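PDB 1YSR: sensor-type histidine kinase PrrB from Mycobacterium tuberculosis, which transfers the gamma-phosphate of ATP to a protein histidine in the PrrB/PrrA two-component system, the present chain being its C-terminal ATP-binding domain. Local coordinates for residues L14-A18 with Q68-V72; I24-L28 with I55-K60; V41-L47 with Q122-H126; G63-L69 with A81-G86; V97-S102 with L114-A120. One frame throughout, in Å; residues are numbered along the deposited sequence.

Contact 1 (L14-A18 with Q68-V72)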
# COMPACT_ATOMS: atom_id res chain seq x y z
N LEU A 14 -0.64 -3.58 7.32
CA LEU A 14 -1.34 -4.37 8.36
C LEU A 14 -2.23 -3.49 9.25
O LEU A 14 -3.35 -3.87 9.62
CB LEU A 14 -0.34 -5.19 9.19
CG LEU A 14 0.43 -6.30 8.42
CD1 LEU A 14 1.47 -7.03 9.33
CD2 LEU A 14 -0.53 -7.32 7.84
N ASP A 15 -1.69 -2.35 9.66
CA ASP A 15 -2.41 -1.41 10.56
C ASP A 15 -3.69 -0.99 9.85
O ASP A 15 -4.74 -1.04 10.44
CB ASP A 15 -1.54 -0.21 10.91
CG ASP A 15 -2.01 0.52 12.19
OD1 ASP A 15 -2.86 -0.01 12.96
OD2 ASP A 15 -1.48 1.62 12.41
N ARG A 16 -3.61 -0.61 8.57
CA ARG A 16 -4.82 -0.23 7.82
C ARG A 16 -5.73 -1.39 7.61
O ARG A 16 -6.93 -1.23 7.67
CB ARG A 16 -4.55 0.41 6.44
CG ARG A 16 -3.63 1.63 6.42
CD ARG A 16 -3.45 2.17 4.95
NE ARG A 16 -3.04 1.17 3.95
CZ ARG A 16 -1.78 0.92 3.55
NH1 ARG A 16 -0.74 1.56 4.06
NH2 ARG A 16 -1.56 0.00 2.62
N ALA A 17 -5.17 -2.57 7.30
CA ALA A 17 -6.01 -3.72 7.09
C ALA A 17 -6.85 -3.99 8.34
O ALA A 17 -8.02 -4.37 8.25
CB ALA A 17 -5.15 -4.94 6.77
N ALA A 18 -6.22 -3.87 9.50
CA ALA A 18 -6.92 -4.25 10.74
C ALA A 18 -8.01 -3.20 10.99
O ALA A 18 -9.13 -3.53 11.34
CB ALA A 18 -5.95 -4.29 11.88
N GLN A 68 -5.05 -11.14 15.28
CA GLN A 68 -3.92 -10.27 15.49
C GLN A 68 -3.04 -10.40 14.30
O GLN A 68 -2.68 -11.56 13.91
CB GLN A 68 -3.10 -10.73 16.71
CG GLN A 68 -3.88 -10.48 18.02
CD GLN A 68 -3.14 -11.00 19.25
OE1 GLN A 68 -2.14 -11.74 19.15
NE2 GLN A 68 -3.60 -10.59 20.41
N LEU A 69 -2.67 -9.25 13.75
CA LEU A 69 -1.71 -9.17 12.64
C LEU A 69 -0.35 -8.81 13.24
O LEU A 69 -0.25 -8.00 14.19
CB LEU A 69 -2.14 -8.05 11.69
CG LEU A 69 -3.59 -8.16 11.23
CD1 LEU A 69 -4.04 -6.97 10.26
CD2 LEU A 69 -3.94 -9.59 10.64
N SER A 70 0.71 -9.33 12.65
CA SER A 70 2.05 -8.94 13.08
C SER A 70 3.05 -9.00 11.94
O SER A 70 2.84 -9.72 10.99
CB SER A 70 2.57 -9.81 14.20
OG SER A 70 2.54 -11.19 13.89
N ALA A 71 4.17 -8.28 12.12
CA ALA A 71 5.30 -8.35 11.20
C ALA A 71 6.56 -8.33 12.03
O ALA A 71 6.73 -7.46 12.93
CB ALA A 71 5.28 -7.16 10.23
N VAL A 72 7.43 -9.29 11.72
CA VAL A 72 8.73 -9.47 12.37
C VAL A 72 9.78 -9.36 11.26
O VAL A 72 9.73 -10.13 10.29
CB VAL A 72 8.77 -10.87 13.03
CG1 VAL A 72 10.19 -11.25 13.47
CG2 VAL A 72 7.81 -10.94 14.22
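Leu14, on one turn of helix 10-24, and Leu69, on strand 66-74, start from neighbouring positions and then run past each other in largely opposite directions. Their CB atoms are 4.2 Å apart; Leu14 then leans toward the C-terminal end of the strand segment, and Leu69 leans the opposite way, toward the helix. Leu14 sends CD1 against the carbonyl of Ser70, where this methyl stands 3.4 Å from Ser70 O. The same CD1 also meets the methyl of the next inward-facing strand residue, 3.9 Å from Ala71 CB. Leu69 answers from the other side: its CG lies beside the backbone N (chi1 -52°), which swings CD1 back under the helix, 3.2 Å from Leu14 O. Leu14 O accepts from Ala18 N within the helix; the methyl of Leu69, no donor, only packs against it. One turn on, Ala18 CB touches Leu69 CD1 at 3.7 Å, and Ala17 CB lies slightly farther from the same methyl.

The residue types suit this division of labour. Leucines supply the two long, branched groups that interlock, and alanines on the helix and the strand keep the surfaces that receive them shallow. The two axes are nearly antiparallel (176°) and come within 8.9 Å, so helix and strand lie along one another.

The layer is that of the alpha/beta sandwich of histidine-kinase ATPase domains. Leu14 also packs on Val51 of helix 44-61 and on Ile80 of strand 77-84, while Ala18 rests on Val30 of strand 29-32, the parallel neighbour of strand 66-74.

Contact 2 (I24-L28 with I55-K60)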
# COMPACT_ATOMS: atom_id res chain seq x y z
N ILE A 24 -15.76 -3.82 8.86
CA ILE A 24 -16.56 -4.75 8.08
C ILE A 24 -17.16 -5.84 8.95
O ILE A 24 -18.24 -6.37 8.65
CB ILE A 24 -15.71 -5.41 6.98
CG1 ILE A 24 -15.24 -4.32 5.98
CG2 ILE A 24 -16.50 -6.49 6.28
CD1 ILE A 24 -14.26 -4.80 4.92
N TYR A 25 -16.42 -6.19 10.00
CA TYR A 25 -16.79 -7.33 10.84
C TYR A 25 -17.11 -6.84 12.24
O TYR A 25 -16.22 -6.69 13.07
CB TYR A 25 -15.65 -8.33 10.91
CG TYR A 25 -15.16 -8.82 9.57
CD1 TYR A 25 -15.84 -9.78 8.85
CD2 TYR A 25 -13.98 -8.31 9.02
CE1 TYR A 25 -15.36 -10.25 7.62
CE2 TYR A 25 -13.50 -8.78 7.80
CZ TYR A 25 -14.21 -9.72 7.10
OH TYR A 25 -13.77 -10.21 5.86
N PRO A 26 -18.42 -6.62 12.51
CA PRO A 26 -18.79 -6.02 13.80
C PRO A 26 -18.37 -6.95 14.94
O PRO A 26 -18.39 -8.16 14.78
CB PRO A 26 -20.32 -5.91 13.72
CG PRO A 26 -20.74 -7.00 12.71
CD PRO A 26 -19.59 -6.99 11.68
N ASP A 27 -17.93 -6.41 16.06
CA ASP A 27 -17.59 -7.32 17.16
C ASP A 27 -16.28 -8.12 16.96
O ASP A 27 -15.82 -8.75 17.92
CB ASP A 27 -18.69 -8.37 17.37
CG ASP A 27 -20.04 -7.77 17.73
OD1 ASP A 27 -20.09 -7.03 18.74
OD2 ASP A 27 -21.03 -8.07 17.00
N LEU A 28 -15.72 -8.17 15.74
CA LEU A 28 -14.38 -8.75 15.60
C LEU A 28 -13.37 -7.86 16.30
O LEU A 28 -13.41 -6.65 16.12
CB LEU A 28 -14.03 -8.94 14.11
CG LEU A 28 -12.56 -9.28 13.84
CD1 LEU A 28 -12.19 -10.66 14.43
CD2 LEU A 28 -12.28 -9.21 12.31
N ILE A 55 -7.91 -12.62 6.83
CA ILE A 55 -8.94 -12.19 7.82
C ILE A 55 -10.32 -12.72 7.52
O ILE A 55 -11.01 -13.19 8.40
CB ILE A 55 -8.95 -10.69 7.94
CG1 ILE A 55 -7.56 -10.18 8.40
CG2 ILE A 55 -10.04 -10.22 8.88
CD1 ILE A 55 -7.37 -8.62 8.31
N ALA A 56 -10.73 -12.69 6.24
CA ALA A 56 -12.04 -13.15 5.90
C ALA A 56 -12.22 -14.63 6.13
O ALA A 56 -13.26 -15.07 6.63
CB ALA A 56 -12.37 -12.75 4.43
N ASN A 57 -11.20 -15.41 5.86
CA ASN A 57 -11.28 -16.81 6.10
C ASN A 57 -11.34 -17.10 7.58
O ASN A 57 -12.04 -17.99 8.01
CB ASN A 57 -10.11 -17.50 5.42
CG ASN A 57 -10.42 -17.82 3.97
OD1 ASN A 57 -11.17 -18.72 3.73
ND2 ASN A 57 -9.98 -16.96 3.04
N ALA A 58 -10.59 -16.34 8.37
CA ALA A 58 -10.56 -16.57 9.84
C ALA A 58 -11.98 -16.34 10.40
O ALA A 58 -12.52 -17.13 11.20
CB ALA A 58 -9.57 -15.64 10.48
N VAL A 59 -12.63 -15.30 9.91
CA VAL A 59 -13.94 -14.88 10.43
C VAL A 59 -15.04 -15.71 9.83
O VAL A 59 -15.80 -16.33 10.55
CB VAL A 59 -14.24 -13.39 10.13
CG1 VAL A 59 -15.66 -13.06 10.57
CG2 VAL A 59 -13.24 -12.51 10.84
N LYS A 60 -15.09 -15.78 8.49
CA LYS A 60 -16.22 -16.44 7.85
C LYS A 60 -16.21 -17.92 8.02
O LYS A 60 -17.25 -18.51 8.27
CB LYS A 60 -16.42 -15.96 6.40
CG LYS A 60 -16.73 -14.44 6.46
CD LYS A 60 -16.06 -13.63 5.41
CE LYS A 60 -16.81 -13.76 4.09
NZ LYS A 60 -15.92 -13.55 2.94
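The phenol ring of Tyr25 has Val59 over one face and Ile24 over the other. Val59 CG2 stands off toward the rim, whereas Ile24 CG2 sits over the middle of the opposite face. The aliphatic part of Lys60 comes at the ring edge, with CD 4.1 Å from Tyr25 CE1, its chain crossing the tyrosine at about a right angle. Val59 CG1 comes 3.7 Å from Tyr25 CD1, and Ile55 CG2 comes to Tyr25 CE2 from an oblique direction.

The ring is carried by a type II beta turn, Tyr25 to Leu28, between helix 10-24 and strand 29-32. Pro26 fits the second place of the turn, and Leu28 N closes it on Tyr25 O at 3.1 Å. Leu28 enters beside the tyrosine; with CG anti to the backbone N (chi1 169°), its CD2 reaches Val59 CG2 at 3.7 Å. Helix 44-61, which receives both side chains, carries the N box of the ATPase domain, to which Asn57 belongs. Small Ala56 lets the ring end come close, with Tyr25 OH 3.2 Å from Ala56 CB. The hydroxyl hydrogen-bonds to a bound Tris molecule, probably from the crystallisation liquor. Arg75 of the second subunit packs against both Tyr25 and Lys60.

Contact 3 (V41-L47 with Q122-H126)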
# COMPACT_ATOMS: atom_id res chain seq x y z
N VAL A 41 9.80 -4.46 -1.14
CA VAL A 41 9.38 -4.06 -2.44
C VAL A 41 8.41 -5.13 -2.90
O VAL A 41 8.68 -6.34 -2.77
CB VAL A 41 10.61 -3.94 -3.38
CG1 VAL A 41 10.18 -3.83 -4.84
CG2 VAL A 41 11.44 -2.68 -2.95
N GLY A 42 7.26 -4.69 -3.36
CA GLY A 42 6.16 -5.62 -3.55
C GLY A 42 4.99 -4.94 -4.22
O GLY A 42 5.09 -3.80 -4.72
N LEU A 43 3.86 -5.66 -4.22
CA LEU A 43 2.67 -5.18 -4.91
C LEU A 43 1.67 -4.87 -3.82
O LEU A 43 1.08 -5.80 -3.25
CB LEU A 43 2.09 -6.29 -5.81
CG LEU A 43 3.06 -6.95 -6.83
CD1 LEU A 43 2.73 -8.43 -7.21
CD2 LEU A 43 3.20 -6.07 -8.09
N PRO A 44 1.45 -3.57 -3.52
CA PRO A 44 0.62 -3.28 -2.36
C PRO A 44 -0.83 -3.77 -2.49
O PRO A 44 -1.39 -4.18 -1.47
CB PRO A 44 0.70 -1.76 -2.18
CG PRO A 44 1.12 -1.21 -3.51
CD PRO A 44 1.93 -2.33 -4.20
N ALA A 45 -1.42 -3.77 -3.70
CA ALA A 45 -2.80 -4.25 -3.81
C ALA A 45 -2.85 -5.79 -3.53
O ALA A 45 -3.71 -6.25 -2.81
CB ALA A 45 -3.38 -3.96 -5.19
N GLY A 46 -1.87 -6.51 -4.03
CA GLY A 46 -1.85 -7.99 -3.90
C GLY A 46 -1.57 -8.34 -2.44
O GLY A 46 -2.20 -9.24 -1.89
N LEU A 47 -0.62 -7.62 -1.81
CA LEU A 47 -0.31 -7.94 -0.38
C LEU A 47 -1.53 -7.67 0.51
O LEU A 47 -1.90 -8.48 1.40
CB LEU A 47 0.91 -7.18 0.12
CG LEU A 47 2.18 -7.68 -0.55
CD1 LEU A 47 3.27 -6.72 -0.32
CD2 LEU A 47 2.57 -9.14 -0.10
N GLN A 122 -0.16 -14.77 -3.99
CA GLN A 122 0.60 -13.53 -3.67
C GLN A 122 1.98 -13.79 -3.06
O GLN A 122 2.99 -13.14 -3.42
CB GLN A 122 -0.30 -12.61 -2.82
CG GLN A 122 -1.47 -12.07 -3.58
CD GLN A 122 -0.98 -11.21 -4.75
OE1 GLN A 122 0.04 -10.50 -4.64
NE2 GLN A 122 -1.64 -11.33 -5.87
N ALA A 123 2.09 -14.77 -2.16
CA ALA A 123 3.35 -15.12 -1.57
C ALA A 123 4.35 -15.53 -2.67
O ALA A 123 5.51 -15.09 -2.66
CB ALA A 123 3.17 -16.20 -0.54
N GLN A 124 3.88 -16.34 -3.61
CA GLN A 124 4.73 -16.83 -4.69
C GLN A 124 5.18 -15.69 -5.62
O GLN A 124 6.36 -15.62 -5.96
CB GLN A 124 4.06 -17.97 -5.46
CG GLN A 124 4.42 -19.40 -4.91
CD GLN A 124 3.44 -19.98 -3.86
OE1 GLN A 124 3.53 -19.67 -2.66
NE2 GLN A 124 2.53 -20.86 -4.30
N LEU A 125 4.27 -14.77 -5.92
CA LEU A 125 4.58 -13.57 -6.75
C LEU A 125 5.66 -12.74 -6.11
O LEU A 125 6.41 -12.05 -6.80
CB LEU A 125 3.32 -12.72 -6.99
CG LEU A 125 2.33 -13.23 -8.02
CD1 LEU A 125 1.08 -12.34 -8.03
CD2 LEU A 125 2.92 -13.23 -9.44
N HIS A 126 5.78 -12.82 -4.78
CA HIS A 126 6.83 -12.08 -4.05
C HIS A 126 8.06 -12.95 -3.76
O HIS A 126 8.93 -12.54 -3.01
CB HIS A 126 6.27 -11.44 -2.76
CG HIS A 126 5.29 -10.35 -3.01
ND1 HIS A 126 3.98 -10.58 -3.33
CD2 HIS A 126 5.45 -9.00 -3.06
CE1 HIS A 126 3.36 -9.44 -3.55
NE2 HIS A 126 4.24 -8.46 -3.39
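In the alpha/beta sandwich of the histidine-kinase ATPase domain, His126, just after helix 117-125, is bound to Leu43, the N-cap residue of helix 44-61. The imidazole bridges the two elements with both its nitrogens. NE2 accepts from Leu43 N at 2.9 Å, the donor lying close to the ring plane. ND1 donates to Gln122 O, one turn back in the helix, at 2.7 Å and almost straight (173°). Both links use the ring edge and so fix its rotation; the pattern indicates a proton on ND1 and is consistent with a neutral histidine. Gln122 O is gripped twice, since His126 N reaches it from the opposite face of the carbonyl plane.

Leucines supply the apolar contacts of the ring. Leu47, one turn into helix 44-61, lays CD2 over one face in a CH-pi contact, 3.7 Å from the centroid of the His126 ring. Leu43 runs obliquely past, with CD1 3.8 Å from His126 CE1. Gly42, lacking a side chain, allows its CA to sit at the ring edge, 3.4 Å from His126 NE2. The ring of His5 also meets that of His126, the planes about 30° apart, and Pro7 of the second subunit packs on Gln122.

Gly46 is equally well suited to its place: the bent chain of Gln122 (chi2 -62°) lies against its bare backbone. Gln122 OE1, buried here without a partner in the model, ends 3.2 Å from Gly46 CA.

Contact 4 (G63-L69 with A81-G86)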
# COMPACT_ATOMS: atom_id res chain seq x y z
N GLY A 63 -14.74 -18.85 12.29
CA GLY A 63 -15.58 -18.29 13.33
C GLY A 63 -14.79 -17.45 14.30
O GLY A 63 -15.23 -17.23 15.44
N ALA A 64 -13.61 -16.97 13.88
CA ALA A 64 -12.78 -16.10 14.73
C ALA A 64 -13.52 -14.86 15.23
O ALA A 64 -14.20 -14.17 14.41
CB ALA A 64 -11.50 -15.65 13.96
N THR A 65 -13.31 -14.53 16.51
CA THR A 65 -13.75 -13.25 17.10
C THR A 65 -12.55 -12.41 17.49
O THR A 65 -12.71 -11.24 17.88
CB THR A 65 -14.57 -13.48 18.43
OG1 THR A 65 -13.73 -14.20 19.34
CG2 THR A 65 -15.77 -14.32 18.17
N LEU A 66 -11.35 -13.00 17.42
CA LEU A 66 -10.10 -12.29 17.72
C LEU A 66 -9.07 -12.67 16.62
O LEU A 66 -8.88 -13.86 16.29
CB LEU A 66 -9.53 -12.64 19.13
CG LEU A 66 -8.15 -12.14 19.55
CD1 LEU A 66 -8.29 -10.66 19.90
CD2 LEU A 66 -7.71 -12.92 20.85
N VAL A 67 -8.48 -11.63 16.05
CA VAL A 67 -7.41 -11.72 15.05
C VAL A 67 -6.30 -10.72 15.39
O VAL A 67 -6.59 -9.56 15.75
CB VAL A 67 -7.96 -11.39 13.62
CG1 VAL A 67 -6.79 -11.25 12.62
CG2 VAL A 67 -8.98 -12.44 13.19
N GLN A 68 -5.05 -11.14 15.28
CA GLN A 68 -3.92 -10.27 15.49
C GLN A 68 -3.04 -10.40 14.30
O GLN A 68 -2.68 -11.56 13.91
CB GLN A 68 -3.10 -10.73 16.71
CG GLN A 68 -3.88 -10.48 18.02
CD GLN A 68 -3.14 -11.00 19.25
OE1 GLN A 68 -2.14 -11.74 19.15
NE2 GLN A 68 -3.60 -10.59 20.41
N LEU A 69 -2.67 -9.25 13.75
CA LEU A 69 -1.71 -9.17 12.64
C LEU A 69 -0.35 -8.81 13.24
O LEU A 69 -0.25 -8.00 14.19
CB LEU A 69 -2.14 -8.05 11.69
CG LEU A 69 -3.59 -8.16 11.23
CD1 LEU A 69 -4.04 -6.97 10.26
CD2 LEU A 69 -3.94 -9.59 10.64
N ALA A 81 2.28 -12.45 10.02
CA ALA A 81 1.40 -13.53 10.54
C ALA A 81 0.02 -13.02 10.80
O ALA A 81 -0.13 -11.89 11.26
CB ALA A 81 2.01 -14.09 11.88
N ILE A 82 -0.97 -13.84 10.47
CA ILE A 82 -2.37 -13.49 10.79
C ILE A 82 -2.80 -14.61 11.73
O ILE A 82 -2.90 -15.80 11.32
CB ILE A 82 -3.27 -13.44 9.53
CG1 ILE A 82 -2.76 -12.36 8.54
CG2 ILE A 82 -4.64 -13.12 9.92
CD1 ILE A 82 -2.09 -12.87 7.29
N ASP A 83 -2.84 -14.28 13.02
CA ASP A 83 -3.24 -15.26 14.08
C ASP A 83 -4.72 -15.12 14.45
O ASP A 83 -5.20 -14.00 14.55
CB ASP A 83 -2.40 -14.97 15.35
CG ASP A 83 -1.06 -15.60 15.30
OD1 ASP A 83 -0.97 -16.79 15.66
OD2 ASP A 83 -0.09 -14.90 14.94
N ASP A 84 -5.47 -16.22 14.63
CA ASP A 84 -6.88 -16.07 15.00
C ASP A 84 -7.25 -17.08 16.12
O ASP A 84 -6.47 -18.00 16.42
CB ASP A 84 -7.84 -16.18 13.79
CG ASP A 84 -7.90 -17.60 13.21
OD1 ASP A 84 -8.35 -18.54 13.90
OD2 ASP A 84 -7.46 -17.80 12.06
N ASN A 85 -8.40 -16.83 16.73
CA ASN A 85 -8.88 -17.62 17.87
C ASN A 85 -10.03 -18.52 17.40
O ASN A 85 -10.85 -18.99 18.19
CB ASN A 85 -9.33 -16.68 19.03
CG ASN A 85 -10.69 -16.05 18.75
OD1 ASN A 85 -11.10 -15.92 17.59
ND2 ASN A 85 -11.43 -15.68 19.81
N GLY A 86 -10.09 -18.77 16.10
CA GLY A 86 -11.14 -19.63 15.53
C GLY A 86 -10.84 -21.12 15.69
O GLY A 86 -10.03 -21.53 16.56
O HOH W 1 -0.02 -12.34 14.60
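Asn85 OD1, at the open end of the beta hairpin 66-74/77-84, is gripped by two successive backbone N-H groups, those of Thr65 and Leu66. Thr65 N, at 2.8 Å from Asn85 OD1, lies in the carbonyl plane on a lone pair, whereas Leu66 N comes from well above that plane. The other end of the amide is held too: Asn85 ND2 donates to Thr65 OG1 at 2.8 Å, in the amide plane. An asparagine, with acceptor and donor in one flat group, is made for such a clasp. Its CG is set between the backbone N and carbonyl carbon (chi1 76°), which turns the amide back over the start of the other strand.

Here the second strand runs into the DxGxG sequence (G1 box) of the ATPase domain; in relatives its aspartate, here Asp84, recognises adenine. Asp84 OD1 accepts from Gly86 N at 2.8 Å, forming an Asx turn, and also from Ala140 N.

Within the hairpin, Gln68 and Asp83 form the antiparallel hydrogen-bonded pair, with Asp83 N bonded to Gln68 O at 2.9 Å. Asp83 projects on the face of Gln68, its carboxylate held by Ser135 and Arg141. Val67, Leu69, Ile82 and Asp84 lie on the other face, where helix 44-61 packs on Ile82 and Asp84. There Leu69 and Ile82 stand side by side, pointing the same way, with Leu69 CD2 3.7 Å from Ile82 CG1.

Contact 5 (V97-S102 with L114-A120)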
# COMPACT_ATOMS: atom_id res chain seq x y z
N VAL A 97 -6.16 -26.70 1.95
CA VAL A 97 -6.69 -25.37 2.16
C VAL A 97 -5.94 -24.37 1.22
O VAL A 97 -6.55 -23.56 0.58
CB VAL A 97 -6.65 -25.01 3.66
CG1 VAL A 97 -6.84 -23.53 3.91
CG2 VAL A 97 -7.75 -25.80 4.39
N PHE A 98 -4.63 -24.50 1.12
CA PHE A 98 -3.87 -23.61 0.21
C PHE A 98 -4.16 -23.81 -1.28
O PHE A 98 -3.93 -22.91 -2.07
CB PHE A 98 -2.38 -23.71 0.47
CG PHE A 98 -1.93 -22.87 1.60
CD1 PHE A 98 -2.09 -21.47 1.54
CD2 PHE A 98 -1.40 -23.45 2.76
CE1 PHE A 98 -1.70 -20.68 2.59
CE2 PHE A 98 -1.00 -22.65 3.82
CZ PHE A 98 -1.15 -21.23 3.73
N GLU A 99 -4.63 -25.00 -1.66
CA GLU A 99 -4.92 -25.30 -3.05
C GLU A 99 -6.31 -24.81 -3.45
O GLU A 99 -6.69 -24.94 -4.62
CB GLU A 99 -4.81 -26.82 -3.28
CG GLU A 99 -3.41 -27.44 -3.24
CD GLU A 99 -3.46 -28.99 -3.13
OE1 GLU A 99 -4.58 -29.59 -3.11
OE2 GLU A 99 -2.38 -29.62 -3.06
N ARG A 100 -7.08 -24.26 -2.51
CA ARG A 100 -8.46 -23.81 -2.74
C ARG A 100 -8.61 -22.31 -2.63
O ARG A 100 -8.02 -21.73 -1.72
CB ARG A 100 -9.42 -24.38 -1.68
CG ARG A 100 -9.82 -25.80 -1.84
CD ARG A 100 -11.19 -26.02 -1.19
NE ARG A 100 -11.15 -25.80 0.27
CZ ARG A 100 -11.31 -26.75 1.19
NH1 ARG A 100 -11.55 -28.01 0.82
NH2 ARG A 100 -11.25 -26.44 2.50
N PHE A 101 -9.46 -21.72 -3.48
CA PHE A 101 -9.91 -20.33 -3.37
C PHE A 101 -11.12 -20.27 -2.46
O PHE A 101 -11.92 -21.21 -2.43
CB PHE A 101 -10.19 -19.72 -4.76
CG PHE A 101 -8.94 -19.54 -5.60
CD1 PHE A 101 -8.21 -18.36 -5.51
CD2 PHE A 101 -8.48 -20.56 -6.43
CE1 PHE A 101 -7.03 -18.18 -6.23
CE2 PHE A 101 -7.30 -20.39 -7.18
CZ PHE A 101 -6.57 -19.19 -7.08
N SER A 102 -11.26 -19.21 -1.66
CA SER A 102 -12.34 -19.14 -0.65
C SER A 102 -13.74 -18.91 -1.22
O SER A 102 -13.95 -17.98 -1.99
CB SER A 102 -12.05 -18.13 0.47
OG SER A 102 -11.66 -16.85 -0.00
N LEU A 114 -13.19 -23.03 3.44
CA LEU A 114 -11.94 -22.36 3.81
C LEU A 114 -10.90 -22.53 2.70
O LEU A 114 -10.49 -23.66 2.39
CB LEU A 114 -11.38 -22.95 5.11
CG LEU A 114 -9.98 -22.49 5.55
CD1 LEU A 114 -9.98 -21.07 6.15
CD2 LEU A 114 -9.47 -23.46 6.56
N GLY A 115 -10.42 -21.41 2.17
CA GLY A 115 -9.57 -21.44 1.00
C GLY A 115 -8.65 -20.28 1.04
O GLY A 115 -9.10 -19.14 1.19
N LEU A 116 -7.36 -20.58 0.96
CA LEU A 116 -6.30 -19.57 1.03
C LEU A 116 -5.38 -19.51 -0.22
O LEU A 116 -4.25 -19.06 -0.12
CB LEU A 116 -5.44 -19.83 2.28
CG LEU A 116 -6.17 -19.63 3.62
CD1 LEU A 116 -5.35 -20.16 4.78
CD2 LEU A 116 -6.52 -18.18 3.81
N ALA A 117 -5.85 -19.97 -1.37
CA ALA A 117 -5.04 -19.96 -2.59
C ALA A 117 -4.61 -18.57 -3.04
O ALA A 117 -3.55 -18.45 -3.67
CB ALA A 117 -5.76 -20.61 -3.72
N LEU A 118 -5.44 -17.56 -2.74
CA LEU A 118 -5.07 -16.15 -3.08
C LEU A 118 -3.84 -15.75 -2.33
O LEU A 118 -2.92 -15.14 -2.88
CB LEU A 118 -6.18 -15.15 -2.77
CG LEU A 118 -7.31 -14.85 -3.77
CD1 LEU A 118 -8.22 -13.73 -3.21
CD2 LEU A 118 -6.75 -14.48 -5.14
N VAL A 119 -3.80 -16.13 -1.06
CA VAL A 119 -2.66 -15.88 -0.23
C VAL A 119 -1.42 -16.56 -0.79
O VAL A 119 -0.38 -15.93 -0.96
CB VAL A 119 -2.94 -16.33 1.21
CG1 VAL A 119 -1.75 -16.07 2.07
CG2 VAL A 119 -4.16 -15.61 1.78
N ALA A 120 -1.50 -17.87 -1.08
CA ALA A 120 -0.36 -18.54 -1.66
C ALA A 120 0.13 -17.92 -2.97
O ALA A 120 1.33 -17.78 -3.20
CB ALA A 120 -0.67 -20.06 -1.86
O HOH W 2 -8.35 -17.51 -1.33
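Phe101 lays its ring flat against Ala117, whose CB sits over the centre in a CH-pi contact, 3.5 Å from the centroid of the Phe101 ring and only 3° off its normal. Leu118 CD2 meets the same ring at the edge. Alanine suits this place because a single methyl fills the face without pushing the ring away. On the other side of the loop, Arg100 grips one carbonyl side-on: NE and NH2 both donate to Leu114 O, NH2 at 2.9 Å and on a lone pair. A bend at chi3 (-64°) turns the guanidinium back to it.

Between these two contacts the backbones lock. Leu116 N, the N-cap position of helix 117-125, donates straight to Val97 O at 3.1 Å, while Ala117 N binds Arg100 O at 2.8 Å. Gly115, with no side chain, lets the two backbones come close, its CA 3.1 Å from Arg100 O. Phe98 turns an edge to the same turn, with CD1 3.6 Å from Leu116 O, and Val97 packs CG2 on Leu114 CD2. Water 2 joins Gly115 O to Leu118 N.

Farther out, Asn57 of helix 44-61 accepts from Gly115 N, and Ser102 OG bonds to Asn53 and to Ser150 O of the second subunit. Segment 97-102 corresponds to the F box, and 114-120 begins with the end of the glycine-rich G2 box and runs into helix 117-125; the unmodelled residues 103-113 between them match the mobile ATP lid typical of histidine-kinase ATPase domains.

How the contacts relate
From the N terminus, residues 14-18 open contact 1 and the turn after helix 10-24 opens contact 2. Residues 41-47 begin contact 3 before contact 2 closes at 55-60, so contacts 2 and 3 cross. Contact 1 closes on strand 66-74, spanning contact 2 and crossing contact 3; it shares Gln68 and Leu69 with contact 4, which closes at 81-86. Contacts 4 and 5 follow in series within the span of contact 3. Contact 1 lays helix 10-24 on the sheet, contact 2 sets the following turn on helix 44-61, and contact 4 pairs two strands. Contacts 3 and 5 tie the ends of helix 117-125 to the start of helix 44-61 and the loop after helix 94-98.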